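Local coordinates for protein alginate lyase, family PL7 (Zobellia galactanivorans, PDB 3ZPY) that probably cleaves the polysaccharide alginate by beta-elimination as a PL7 lyase of a marine bacterium, this chain being its catalytic domain, at residues V140-I145 with V155-S160; M99-Q104 with L119-I124; K16-I21 with A28-D33; V219-Q224 with G236-K241. All blocks are in the same frame, centred on the assembly; numbering follows the deposited sequence.

Interaction 1 (V140-I145 with V155-S160); sequences VRVQFI and VKLKIS
Ser160 and Lys158 are both gripped by the amide of Gln143 on the partner strand of this antiparallel hairpin, part of the PL7 jelly roll. Gln143 NE2 donates to Ser160 OG at 2.9 Å and to Lys158 O at 3.2 Å, meeting the latter from above its carbonyl plane. That carbonyl also accepts from Gln143 N. Arg141 NE donates to Gln143 OE1 at 3.0 Å, and the guanidinium lays a face over Ser160 CB while its NH1 and NH2 form salt bridges with Asp138 and Glu165. Further along, Ile145 buries the most area: with CG1 anti to its backbone N (chi1 -177°), its CD1 comes to 4.1 Å from Lys158 CD, and its CG2 lies 3.8 Å from Lys156 CB. On the other face of the sheet Val155 CG2 sits over the Phe144 ring, 3.9 Å from its centroid. A flip of the Gln143 amide would set its oxygen against Lys158 O and its NH2 against Arg141 NE, so these bonds probably fix the group's rotation.

Interaction 2 (M99-Q104 with L119-I124); sequences MEWTVQ and LCFGQI
Phe121 rises from one sheet of the jelly roll to meet Trp101 and Val103 of the facing sheet. The strand axes of 99-104 and 122-124 come no closer than 9.5 Å, so side chains must fill the space between. Both aromatic residues hold CG between the backbone N and the carbonyl carbon (chi1 70° in Trp101, 58° in Phe121), which brings their side chains together at about a right angle. The pyrrole side of the indole comes to the edge of the phenyl ring, near its plane, with Trp101 NE1 3.9 Å from Phe121 CD1 and 3.2 Å from Phe121 O. Val103 CG1 also touches this ring, 3.9 Å from Phe121 CE1, and Phe144 adds an edge-to-face partner from a strand in the same sheet as Phe121. The benzo side of the indole runs on to the backbone, Trp101 CZ2 lying 3.8 Å from Gly122 CA; a CB there would collide with CZ2. Met99 stays extended as far as SD and then bends (chi3 67°), so that its CE settles over one face of the Trp101 ring, toward the rim, and 4.1 Å from Gln123 O. Opposite Val142 of the neighbouring strand, Phe121 and Gly122 together take the place of one residue, a classic beta bulge. The contact is thus carried mainly by packing of apolar groups, in which a bare glycine backbone makes room for the indole between two sheets.

Interaction 3 (K16-I21 with A28-D33); sequences KINSFI and ATYYDD
Phe20 sets its CG anti to the carbonyl carbon (chi1 -80°) and Tyr30 its CG anti to the backbone N (chi1 -177°), torsions that tilt the two rings together on one face of a beta hairpin belonging to the larger jelly-roll sheet. Tyr30 CD1 stands over one face of the Phe20 ring, 3.6 Å from Phe20 CE1, with the planes 49° apart, while Phe20 CE2 presses on Tyr30 CB at 3.5 Å. Ala28 CB adds a contact at 3.9 Å from Phe20 CD2. Putting an alanine at Phe20 would remove this ring and would probably leave a gap beside Ala28 CB and take away the support on one side of the Tyr30 ring. On the opposite face, Ile21 CG1 meets the edge of the Tyr31 ring, 3.7 Å from Tyr31 CE1. Paired backbone bonds link Ser19 with Tyr31 and Ile21 with Thr29. Near the loop that leads to the sodium site, the methylenes of Lys16 lie across Asp33, Lys16 CD 3.8 Å from Asp33 CB, and its ammonium is near both Asp32 and Asp33 but beyond salt-bridge range. Asp33 OD1 is hydrogen-bonded to OG1 of Thr35, a sodium-site residue, and accepts another bond from a water that in turn accepts one from Ile17 N, each water bond 2.8 Å long.

Interaction 4 (V219-Q224 with G236-K241); sequences VGNYLQ and GLVRIK
Asn221 ND2 donates a hydrogen bond to Phe60 O on strand 58-63 of the facing sheet, and this buried amide nitrogen also lies 3.0 Å from Gly236 O. The side chain reaches there because CG is anti to the backbone N (chi1 -173°). On its way the amide passes Val238, whose CG2 methyl rests 3.7 Å from Asn221 CG. A leucine in its place would have no N-H to offer and would probably leave Phe60 O without its mate inside the core. The other Val238 methyl, CG1, abuts Gly220 O at 3.5 Å. Gly220 marks a corner in the chain, at backbone angles where a CB would jam against the carbonyl oxygen of Val219. On the Val219 side of this corner, Ile240 crosses Val219 at a slant, Ile240 CD1 meeting Val219 CG2 at 3.5 Å and also closing on Gly220 N. At the far end Leu223 CD2 reaches 4.1 Å from Gly236 N; a side chain on that glycine would be tight against the leucine methyl. Apart from Asn221, then, the meeting is one of methyls against methyls and backbone. Strand 221-223 runs between strands 76-83 and 117-125 of one sheet, and strand 235-247 between 58-63 and 96-107 of the other, which places this contact in the middle of the sandwich.

How the interactions relate
Interactions 1 and 3 are hairpins within one sheet, tied by regular backbone bonds; their centres are about 24 Å apart, on opposite sides of the chain's centre. Interaction 1 is largely buried, interaction 3 only partly, with waters and acidic groups at its margin. Interactions 2 and 4 lie deeper and span the two sheets through side chains, mainly apolar, with centres about 7 Å apart. They share neighbours on both sides: strands 117-125 and 221-223 pair in one sheet, 96-107 and 235-247 in the other, where Gln104 probably bonds to Arg239. Val142 joins interaction 1 to the bulge of interaction 2, while Gln224 of interaction 4 packs on Arg141.

Interaction 1 (V140-I145 with V155-S160)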
loop_
_atom_site.group_PDB
_atom_site.type_symbol
_atom_site.label_atom_id
_atom_site.label_comp_id
_atom_site.label_asym_id
_atom_site.label_seq_id
_atom_site.Cartn_x
_atom_site.Cartn_y
_atom_site.Cartn_z
ATOM N N VAL A 140 -5.553 0.910 -8.767
ATOM C CA VAL A 140 -6.359 1.511 -7.634
ATOM C C VAL A 140 -5.413 1.681 -6.462
ATOM O O VAL A 140 -4.526 0.830 -6.244
ATOM C CB VAL A 140 -7.625 0.650 -7.291
ATOM C CG1 VAL A 140 -7.245 -0.706 -6.636
ATOM C CG2 VAL A 140 -8.588 1.432 -6.376
ATOM N N ARG A 141 -5.625 2.778 -5.752
ATOM C CA ARG A 141 -5.035 3.027 -4.448
ATOM C C ARG A 141 -6.146 3.226 -3.436
ATOM O O ARG A 141 -7.003 4.101 -3.617
ATOM C CB ARG A 141 -4.185 4.283 -4.505
ATOM C CG ARG A 141 -2.872 4.070 -5.251
ATOM C CD ARG A 141 -1.868 5.199 -4.943
ATOM N NE ARG A 141 -2.395 6.551 -5.180
ATOM C CZ ARG A 141 -2.428 7.137 -6.365
ATOM N NH1 ARG A 141 -2.038 6.499 -7.461
ATOM N NH2 ARG A 141 -2.926 8.378 -6.488
ATOM N N VAL A 142 -6.121 2.440 -2.332
ATOM C CA VAL A 142 -7.100 2.532 -1.253
ATOM C C VAL A 142 -6.434 3.362 -0.156
ATOM O O VAL A 142 -5.369 2.967 0.315
ATOM C CB VAL A 142 -7.401 1.110 -0.787
ATOM C CG1 VAL A 142 -8.381 1.179 0.385
ATOM C CG2 VAL A 142 -7.958 0.226 -1.903
ATOM N N GLN A 143 -7.055 4.503 0.184
ATOM C CA GLN A 143 -6.356 5.490 0.994
ATOM C C GLN A 143 -7.294 6.020 2.066
ATOM O O GLN A 143 -8.482 5.970 1.942
ATOM C CB GLN A 143 -5.923 6.710 0.156
ATOM C CG GLN A 143 -5.051 6.247 -1.039
ATOM C CD GLN A 143 -4.972 7.185 -2.131
ATOM O OE1 GLN A 143 -3.884 7.434 -2.685
ATOM N NE2 GLN A 143 -6.153 7.655 -2.544
ATOM N N PHE A 144 -6.695 6.493 3.168
ATOM C CA PHE A 144 -7.374 7.420 4.069
ATOM C C PHE A 144 -6.747 8.828 3.940
ATOM O O PHE A 144 -5.528 8.930 3.902
ATOM C CB PHE A 144 -7.310 6.963 5.533
ATOM C CG PHE A 144 -8.190 5.808 5.883
ATOM C CD1 PHE A 144 -9.354 5.447 5.180
ATOM C CD2 PHE A 144 -7.885 5.133 7.061
ATOM C CE1 PHE A 144 -10.096 4.339 5.606
ATOM C CE2 PHE A 144 -8.636 4.069 7.513
ATOM C CZ PHE A 144 -9.768 3.683 6.768
ATOM N N ILE A 145 -7.634 9.823 3.917
ATOM C CA ILE A 145 -7.254 11.189 3.806
ATOM C C ILE A 145 -7.880 11.968 4.975
ATOM O O ILE A 145 -9.063 11.779 5.315
ATOM C CB ILE A 145 -7.654 11.791 2.442
ATOM C CG1 ILE A 145 -7.149 13.261 2.344
ATOM C CG2 ILE A 145 -9.183 11.698 2.182
ATOM C CD1 ILE A 145 -7.097 13.723 0.929
ATOM N N VAL A 155 -11.771 10.248 9.256
ATOM C CA VAL A 155 -11.093 10.443 7.970
ATOM C C VAL A 155 -12.024 10.023 6.855
ATOM O O VAL A 155 -13.115 9.396 7.097
ATOM C CB VAL A 155 -9.774 9.575 7.945
ATOM C CG1 VAL A 155 -8.777 10.032 9.001
ATOM C CG2 VAL A 155 -10.076 8.088 8.106
ATOM N N LYS A 156 -11.584 10.295 5.641
ATOM C CA LYS A 156 -12.343 9.735 4.496
ATOM C C LYS A 156 -11.578 8.631 3.805
ATOM O O LYS A 156 -10.332 8.677 3.699
ATOM C CB LYS A 156 -12.685 10.826 3.491
ATOM C CG LYS A 156 -13.661 11.845 4.068
ATOM C CD LYS A 156 -13.943 12.904 2.995
ATOM C CE LYS A 156 -14.937 13.909 3.525
ATOM N NZ LYS A 156 -15.423 14.785 2.419
ATOM N N LEU A 157 -12.306 7.599 3.356
ATOM C CA LEU A 157 -11.778 6.676 2.422
ATOM C C LEU A 157 -11.640 7.423 1.073
ATOM O O LEU A 157 -12.611 8.033 0.571
ATOM C CB LEU A 157 -12.723 5.477 2.286
ATOM C CG LEU A 157 -12.356 4.432 1.299
ATOM C CD1 LEU A 157 -11.114 3.606 1.649
ATOM C CD2 LEU A 157 -13.553 3.539 0.979
ATOM N N LYS A 158 -10.491 7.264 0.415
ATOM C CA LYS A 158 -10.296 7.918 -0.922
ATOM C C LYS A 158 -9.790 6.849 -1.864
ATOM O O LYS A 158 -8.800 6.181 -1.558
ATOM C CB LYS A 158 -9.336 9.093 -0.815
ATOM C CG LYS A 158 -9.144 9.784 -2.115
ATOM C CD LYS A 158 -8.445 11.134 -1.890
ATOM C CE LYS A 158 -8.343 11.888 -3.228
ATOM N NZ LYS A 158 -7.723 13.256 -2.978
ATOM N N ILE A 159 -10.480 6.733 -3.023
ATOM C CA ILE A 159 -10.112 5.744 -4.031
ATOM C C ILE A 159 -9.467 6.468 -5.192
ATOM O O ILE A 159 -10.142 7.258 -5.871
ATOM C CB ILE A 159 -11.339 4.986 -4.473
ATOM C CG1 ILE A 159 -12.055 4.296 -3.225
ATOM C CG2 ILE A 159 -10.921 3.929 -5.511
ATOM C CD1 ILE A 159 -11.203 3.335 -2.493
ATOM N N SER A 160 -8.179 6.191 -5.368
ATOM C CA SER A 160 -7.411 6.892 -6.437
ATOM C C SER A 160 -6.790 5.808 -7.339
ATOM O O SER A 160 -7.197 4.665 -7.288
ATOM C CB SER A 160 -6.357 7.776 -5.765
ATOM O OG SER A 160 -6.953 8.845 -5.048
#

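Interaction 2 (M99-Q104 with L119-I124)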
loop_
_atom_site.group_PDB
_atom_site.type_symbol
_atom_site.label_atom_id
_atom_site.label_comp_id
_atom_site.label_asym_id
_atom_site.label_seq_id
_atom_site.Cartn_x
_atom_site.Cartn_y
_atom_site.Cartn_z
ATOM N N MET A 99 -7.435 -9.686 -2.644
ATOM C CA MET A 99 -6.575 -9.524 -1.510
ATOM C C MET A 99 -7.431 -9.190 -0.361
ATOM O O MET A 99 -8.258 -8.292 -0.431
ATOM C CB MET A 99 -5.545 -8.415 -1.743
ATOM C CG MET A 99 -4.686 -8.186 -0.513
ATOM S SD MET A 99 -3.272 -7.053 -0.840
ATOM C CE MET A 99 -4.109 -5.472 -1.170
ATOM N N GLU A 100 -7.290 -9.985 0.733
ATOM C CA GLU A 100 -7.990 -9.662 2.014
ATOM C C GLU A 100 -6.957 -9.313 3.076
ATOM O O GLU A 100 -5.904 -9.936 3.175
ATOM C CB GLU A 100 -8.778 -10.848 2.471
ATOM C CG GLU A 100 -9.963 -11.144 1.566
ATOM C CD GLU A 100 -10.661 -12.440 1.882
ATOM O OE1 GLU A 100 -10.022 -13.459 1.544
ATOM O OE2 GLU A 100 -11.720 -12.420 2.470
ATOM N N TRP A 101 -7.261 -8.266 3.838
ATOM C CA TRP A 101 -6.386 -7.884 4.961
ATOM C C TRP A 101 -7.155 -7.108 5.948
ATOM O O TRP A 101 -8.101 -6.380 5.615
ATOM C CB TRP A 101 -5.165 -7.084 4.446
ATOM C CG TRP A 101 -5.330 -5.703 3.906
ATOM C CD1 TRP A 101 -4.731 -4.568 4.478
ATOM C CD2 TRP A 101 -6.041 -5.224 2.738
ATOM N NE1 TRP A 101 -5.019 -3.465 3.757
ATOM C CE2 TRP A 101 -5.807 -3.781 2.677
ATOM C CE3 TRP A 101 -6.779 -5.825 1.735
ATOM C CZ2 TRP A 101 -6.351 -2.998 1.619
ATOM C CZ3 TRP A 101 -7.309 -5.047 0.709
ATOM C CH2 TRP A 101 -7.131 -3.657 0.681
ATOM N N THR A 102 -6.758 -7.225 7.190
ATOM C CA THR A 102 -7.402 -6.524 8.279
ATOM C C THR A 102 -6.450 -5.407 8.621
ATOM O O THR A 102 -5.254 -5.641 8.886
ATOM C CB THR A 102 -7.618 -7.525 9.460
ATOM O OG1 THR A 102 -8.517 -8.534 9.012
ATOM C CG2 THR A 102 -8.200 -6.815 10.718
ATOM N N VAL A 103 -6.992 -4.244 8.698
ATOM C CA VAL A 103 -6.061 -3.023 8.746
ATOM C C VAL A 103 -6.574 -2.023 9.775
ATOM O O VAL A 103 -7.791 -1.890 10.030
ATOM C CB VAL A 103 -6.006 -2.359 7.325
ATOM C CG1 VAL A 103 -7.338 -1.653 6.933
ATOM C CG2 VAL A 103 -4.835 -1.367 7.224
ATOM N N GLN A 104 -5.602 -1.277 10.320
ATOM C CA GLN A 104 -5.880 0.060 10.872
ATOM C C GLN A 104 -4.855 1.052 10.385
ATOM O O GLN A 104 -3.740 0.675 9.974
ATOM C CB GLN A 104 -5.805 0.075 12.377
ATOM C CG GLN A 104 -6.686 -0.961 13.136
ATOM C CD GLN A 104 -6.767 -0.611 14.582
ATOM O OE1 GLN A 104 -5.979 0.279 15.062
ATOM N NE2 GLN A 104 -7.657 -1.241 15.318
ATOM N N LEU A 119 -2.474 8.613 3.144
ATOM C CA LEU A 119 -1.623 7.547 2.746
ATOM C C LEU A 119 -2.463 6.419 2.146
ATOM O O LEU A 119 -3.698 6.395 2.307
ATOM C CB LEU A 119 -0.817 7.049 3.932
ATOM C CG LEU A 119 -1.617 6.409 5.142
ATOM C CD1 LEU A 119 -2.062 4.968 4.911
ATOM C CD2 LEU A 119 -0.711 6.418 6.390
ATOM N N CYS A 120 -1.765 5.487 1.454
ATOM C CA CYS A 120 -2.381 4.353 0.770
ATOM C C CYS A 120 -1.988 3.068 1.479
ATOM O O CYS A 120 -0.819 2.816 1.707
ATOM C CB CYS A 120 -1.834 4.363 -0.672
ATOM S SG CYS A 120 -2.274 2.846 -1.578
ATOM N N PHE A 121 -2.988 2.307 1.843
ATOM C CA PHE A 121 -2.768 1.070 2.643
ATOM C C PHE A 121 -3.123 -0.206 1.806
ATOM O O PHE A 121 -3.147 -1.307 2.381
ATOM C CB PHE A 121 -3.482 1.140 3.992
ATOM C CG PHE A 121 -4.983 1.367 3.907
ATOM C CD1 PHE A 121 -5.880 0.319 3.749
ATOM C CD2 PHE A 121 -5.538 2.646 4.114
ATOM C CE1 PHE A 121 -7.245 0.524 3.728
ATOM C CE2 PHE A 121 -6.882 2.869 4.043
ATOM C CZ PHE A 121 -7.773 1.792 3.849
ATOM N N GLY A 122 -3.496 -0.076 0.504
ATOM C CA GLY A 122 -3.556 -1.270 -0.336
ATOM C C GLY A 122 -3.708 -0.780 -1.765
ATOM O O GLY A 122 -4.241 0.313 -2.003
ATOM N N GLN A 123 -3.213 -1.589 -2.692
ATOM C CA GLN A 123 -3.198 -1.226 -4.104
ATOM C C GLN A 123 -3.346 -2.419 -5.016
ATOM O O GLN A 123 -2.959 -3.527 -4.632
ATOM C CB GLN A 123 -1.883 -0.584 -4.566
ATOM C CG GLN A 123 -1.294 0.594 -3.810
ATOM C CD GLN A 123 0.176 0.721 -4.278
ATOM O OE1 GLN A 123 1.086 0.675 -3.442
ATOM N NE2 GLN A 123 0.394 0.782 -5.544
ATOM N N ILE A 124 -3.828 -2.130 -6.268
ATOM C CA ILE A 124 -3.485 -2.940 -7.387
ATOM C C ILE A 124 -2.602 -2.088 -8.320
ATOM O O ILE A 124 -2.969 -0.951 -8.666
ATOM C CB ILE A 124 -4.752 -3.391 -8.209
ATOM C CG1 ILE A 124 -5.669 -4.216 -7.288
ATOM C CG2 ILE A 124 -4.363 -4.208 -9.476
ATOM C CD1 ILE A 124 -7.098 -4.350 -7.804
#

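Interaction 3 (K16-I21 with A28-D33)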
loop_
_atom_site.group_PDB
_atom_site.type_symbol
_atom_site.label_atom_id
_atom_site.label_comp_id
_atom_site.label_asym_id
_atom_site.label_seq_id
_atom_site.Cartn_x
_atom_site.Cartn_y
_atom_site.Cartn_z
ATOM N N LYS A 16 7.457 -9.656 -1.675
ATOM C CA LYS A 16 8.693 -8.968 -1.539
ATOM C C LYS A 16 8.464 -7.747 -0.621
ATOM O O LYS A 16 7.457 -7.037 -0.729
ATOM C CB LYS A 16 9.140 -8.496 -2.938
ATOM C CG LYS A 16 10.303 -7.524 -2.976
ATOM C CD LYS A 16 10.833 -7.360 -4.451
ATOM C CE LYS A 16 11.275 -8.666 -5.208
ATOM N NZ LYS A 16 11.934 -8.677 -6.613
ATOM N N ILE A 17 9.461 -7.493 0.230
ATOM C CA ILE A 17 9.372 -6.402 1.223
ATOM C C ILE A 17 10.156 -5.188 0.732
ATOM O O ILE A 17 11.380 -5.256 0.612
ATOM C CB ILE A 17 9.914 -6.862 2.584
ATOM C CG1 ILE A 17 9.102 -8.014 3.099
ATOM C CG2 ILE A 17 9.776 -5.719 3.596
ATOM C CD1 ILE A 17 9.827 -8.694 4.281
ATOM N N ASN A 18 9.371 -4.098 0.453
ATOM C CA ASN A 18 9.955 -2.767 0.122
ATOM C C ASN A 18 10.194 -1.990 1.435
ATOM O O ASN A 18 9.272 -1.817 2.212
ATOM C CB ASN A 18 9.020 -1.897 -0.742
ATOM C CG ASN A 18 8.446 -2.559 -1.975
ATOM O OD1 ASN A 18 9.073 -3.369 -2.674
ATOM N ND2 ASN A 18 7.274 -2.148 -2.288
ATOM N N SER A 19 11.450 -1.642 1.782
ATOM C CA SER A 19 11.724 -0.945 3.014
ATOM C C SER A 19 12.940 -0.118 2.893
ATOM O O SER A 19 13.518 0.061 1.762
ATOM C CB SER A 19 11.769 -1.943 4.194
ATOM O OG SER A 19 11.692 -1.279 5.427
ATOM N N PHE A 20 13.344 0.483 4.009
ATOM C CA PHE A 20 14.494 1.375 4.033
ATOM C C PHE A 20 15.525 0.853 5.032
ATOM O O PHE A 20 15.152 0.103 5.959
ATOM C CB PHE A 20 14.074 2.788 4.538
ATOM C CG PHE A 20 13.433 3.635 3.477
ATOM C CD1 PHE A 20 12.087 3.478 3.171
ATOM C CD2 PHE A 20 14.206 4.612 2.770
ATOM C CE1 PHE A 20 11.509 4.190 2.122
ATOM C CE2 PHE A 20 13.595 5.319 1.732
ATOM C CZ PHE A 20 12.247 5.157 1.455
ATOM N N ILE A 21 16.768 1.276 4.856
ATOM C CA ILE A 21 17.748 1.122 5.895
ATOM C C ILE A 21 18.219 2.488 6.374
ATOM O O ILE A 21 18.084 3.479 5.643
ATOM C CB ILE A 21 18.924 0.210 5.471
ATOM C CG1 ILE A 21 19.843 0.864 4.442
ATOM C CG2 ILE A 21 18.449 -1.187 5.090
ATOM C CD1 ILE A 21 21.170 0.111 4.304
ATOM N N ALA A 28 18.116 8.210 4.451
ATOM C CA ALA A 28 17.810 6.770 4.488
ATOM C C ALA A 28 17.758 6.192 3.071
ATOM O O ALA A 28 17.473 6.884 2.079
ATOM C CB ALA A 28 16.499 6.530 5.248
ATOM N N THR A 29 18.057 4.914 2.963
ATOM C CA THR A 29 18.284 4.282 1.661
ATOM C C THR A 29 17.137 3.308 1.408
ATOM O O THR A 29 16.886 2.386 2.186
ATOM C CB THR A 29 19.630 3.537 1.644
ATOM O OG1 THR A 29 20.696 4.452 1.949
ATOM C CG2 THR A 29 19.925 2.979 0.227
ATOM N N TYR A 30 16.426 3.504 0.299
ATOM C CA TYR A 30 15.358 2.612 -0.102
ATOM C C TYR A 30 15.892 1.331 -0.760
ATOM O O TYR A 30 16.829 1.368 -1.590
ATOM C CB TYR A 30 14.466 3.370 -1.100
ATOM C CG TYR A 30 13.256 2.575 -1.558
ATOM C CD1 TYR A 30 12.318 2.107 -0.644
ATOM C CD2 TYR A 30 13.078 2.276 -2.873
ATOM C CE1 TYR A 30 11.236 1.357 -1.033
ATOM C CE2 TYR A 30 12.000 1.558 -3.292
ATOM C CZ TYR A 30 11.073 1.107 -2.358
ATOM O OH TYR A 30 10.013 0.365 -2.804
ATOM N N TYR A 31 15.231 0.233 -0.459
ATOM C CA TYR A 31 15.431 -1.062 -1.131
ATOM C C TYR A 31 14.128 -1.601 -1.601
ATOM O O TYR A 31 13.245 -1.923 -0.791
ATOM C CB TYR A 31 16.051 -2.119 -0.182
ATOM C CG TYR A 31 17.513 -1.882 0.032
ATOM C CD1 TYR A 31 17.968 -0.913 0.956
ATOM C CD2 TYR A 31 18.452 -2.615 -0.697
ATOM C CE1 TYR A 31 19.339 -0.684 1.138
ATOM C CE2 TYR A 31 19.820 -2.404 -0.510
ATOM C CZ TYR A 31 20.264 -1.440 0.408
ATOM O OH TYR A 31 21.599 -1.203 0.574
ATOM N N ASP A 32 14.021 -1.830 -2.899
ATOM C CA ASP A 32 12.852 -2.501 -3.441
ATOM C C ASP A 32 12.725 -3.925 -2.860
ATOM O O ASP A 32 11.654 -4.377 -2.646
ATOM C CB ASP A 32 13.007 -2.490 -4.973
ATOM C CG ASP A 32 11.982 -3.330 -5.662
ATOM O OD1 ASP A 32 10.866 -2.815 -5.828
ATOM O OD2 ASP A 32 12.306 -4.490 -6.027
ATOM N N ASP A 33 13.859 -4.597 -2.657
ATOM C CA ASP A 33 13.849 -5.828 -1.904
ATOM C C ASP A 33 14.833 -5.653 -0.752
ATOM O O ASP A 33 16.046 -5.681 -0.950
ATOM C CB ASP A 33 14.258 -7.000 -2.818
ATOM C CG ASP A 33 14.177 -8.334 -2.071
ATOM O OD1 ASP A 33 14.212 -8.302 -0.814
ATOM O OD2 ASP A 33 14.175 -9.405 -2.735
HETATM O O HOH W 1 11.774 -9.143 0.272
HETATM O O HOH W 2 20.969 4.692 4.683
#

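Interaction 4 (V219-Q224 with G236-K241)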
loop_
_atom_site.group_PDB
_atom_site.type_symbol
_atom_site.label_atom_id
_atom_site.label_comp_id
_atom_site.label_asym_id
_atom_site.label_seq_id
_atom_site.Cartn_x
_atom_site.Cartn_y
_atom_site.Cartn_z
ATOM N N VAL A 219 0.532 -4.037 -0.528
ATOM C CA VAL A 219 -0.194 -3.697 0.704
ATOM C C VAL A 219 0.831 -3.264 1.737
ATOM O O VAL A 219 1.936 -3.827 1.828
ATOM C CB VAL A 219 -1.055 -4.900 1.239
ATOM C CG1 VAL A 219 -0.179 -6.097 1.658
ATOM C CG2 VAL A 219 -1.974 -4.535 2.362
ATOM N N GLY A 220 0.459 -2.279 2.551
ATOM C CA GLY A 220 1.485 -1.720 3.444
ATOM C C GLY A 220 1.131 -0.239 3.691
ATOM O O GLY A 220 -0.058 0.162 3.879
ATOM N N ASN A 221 2.205 0.579 3.569
ATOM C CA ASN A 221 2.091 2.027 3.792
ATOM C C ASN A 221 2.851 2.775 2.695
ATOM O O ASN A 221 4.068 2.905 2.759
ATOM C CB ASN A 221 2.659 2.385 5.173
ATOM C CG ASN A 221 2.439 3.794 5.555
ATOM O OD1 ASN A 221 1.910 4.595 4.744
ATOM N ND2 ASN A 221 2.864 4.143 6.755
ATOM N N TYR A 222 2.066 3.308 1.765
ATOM C CA TYR A 222 2.596 4.133 0.645
ATOM C C TYR A 222 2.116 5.504 0.952
ATOM O O TYR A 222 0.956 5.817 0.789
ATOM C CB TYR A 222 2.021 3.545 -0.680
ATOM C CG TYR A 222 2.468 4.203 -1.973
ATOM C CD1 TYR A 222 3.650 4.931 -2.075
ATOM C CD2 TYR A 222 1.696 3.957 -3.107
ATOM C CE1 TYR A 222 4.007 5.497 -3.289
ATOM C CE2 TYR A 222 2.029 4.492 -4.279
ATOM C CZ TYR A 222 3.214 5.237 -4.392
ATOM O OH TYR A 222 3.682 5.801 -5.640
ATOM N N LEU A 223 3.021 6.411 1.344
ATOM C CA LEU A 223 2.541 7.805 1.634
ATOM C C LEU A 223 2.117 8.446 0.374
ATOM O O LEU A 223 2.571 8.061 -0.734
ATOM C CB LEU A 223 3.639 8.651 2.313
ATOM C CG LEU A 223 4.181 8.110 3.637
ATOM C CD1 LEU A 223 5.090 9.154 4.294
ATOM C CD2 LEU A 223 3.079 7.667 4.583
ATOM N N GLN A 224 1.240 9.434 0.509
ATOM C CA GLN A 224 0.711 10.234 -0.597
ATOM C C GLN A 224 0.876 11.726 -0.406
ATOM O O GLN A 224 0.980 12.155 0.727
ATOM C CB GLN A 224 -0.712 9.823 -1.032
ATOM C CG GLN A 224 -0.795 8.425 -1.557
ATOM C CD GLN A 224 -0.284 8.359 -3.013
ATOM O OE1 GLN A 224 -0.813 9.053 -3.853
ATOM N NE2 GLN A 224 0.775 7.612 -3.283
ATOM N N GLY A 236 3.402 8.323 8.641
ATOM C CA GLY A 236 2.142 7.576 8.711
ATOM C C GLY A 236 2.429 6.192 9.271
ATOM O O GLY A 236 3.576 5.708 9.257
ATOM N N LEU A 237 1.371 5.587 9.849
ATOM C CA LEU A 237 1.512 4.290 10.451
ATOM C C LEU A 237 0.264 3.450 10.099
ATOM O O LEU A 237 -0.820 3.865 10.372
ATOM C CB LEU A 237 1.647 4.436 11.960
ATOM C CG LEU A 237 1.924 3.143 12.729
ATOM C CD1 LEU A 237 3.215 2.443 12.297
ATOM C CD2 LEU A 237 1.931 3.346 14.256
ATOM N N VAL A 238 0.514 2.319 9.476
ATOM C CA VAL A 238 -0.492 1.360 9.026
ATOM C C VAL A 238 -0.144 0.046 9.729
ATOM O O VAL A 238 1.028 -0.334 9.873
ATOM C CB VAL A 238 -0.468 1.126 7.510
ATOM C CG1 VAL A 238 -1.422 0.025 7.135
ATOM C CG2 VAL A 238 -0.729 2.411 6.732
ATOM N N ARG A 239 -1.136 -0.670 10.230
ATOM C CA ARG A 239 -0.871 -1.980 10.802
ATOM C C ARG A 239 -1.860 -3.017 10.183
ATOM O O ARG A 239 -3.034 -2.707 9.953
ATOM C CB ARG A 239 -0.895 -1.921 12.329
ATOM C CG ARG A 239 -2.216 -1.562 12.992
ATOM C CD ARG A 239 -2.031 -1.513 14.492
ATOM N NE ARG A 239 -3.214 -1.191 15.206
ATOM C CZ ARG A 239 -3.265 -1.087 16.521
ATOM N NH1 ARG A 239 -2.183 -1.375 17.259
ATOM N NH2 ARG A 239 -4.375 -0.597 17.053
ATOM N N ILE A 240 -1.331 -4.229 9.903
ATOM C CA ILE A 240 -2.059 -5.244 9.130
ATOM C C ILE A 240 -1.989 -6.592 9.859
ATOM O O ILE A 240 -0.933 -6.971 10.439
ATOM C CB ILE A 240 -1.485 -5.333 7.668
ATOM C CG1 ILE A 240 -1.574 -3.970 7.006
ATOM C CG2 ILE A 240 -2.119 -6.447 6.868
ATOM C CD1 ILE A 240 -0.862 -3.787 5.648
ATOM N N LYS A 241 -3.081 -7.326 9.716
ATOM C CA LYS A 241 -3.050 -8.757 10.076
ATOM C C LYS A 241 -3.996 -9.509 9.145
ATOM O O LYS A 241 -4.715 -8.890 8.341
ATOM C CB LYS A 241 -3.479 -9.003 11.528
ATOM C CG LYS A 241 -4.847 -8.563 11.937
ATOM C CD LYS A 241 -5.002 -8.691 13.466
ATOM C CE LYS A 241 -6.375 -8.269 13.838
ATOM N NZ LYS A 241 -6.634 -8.535 15.298
#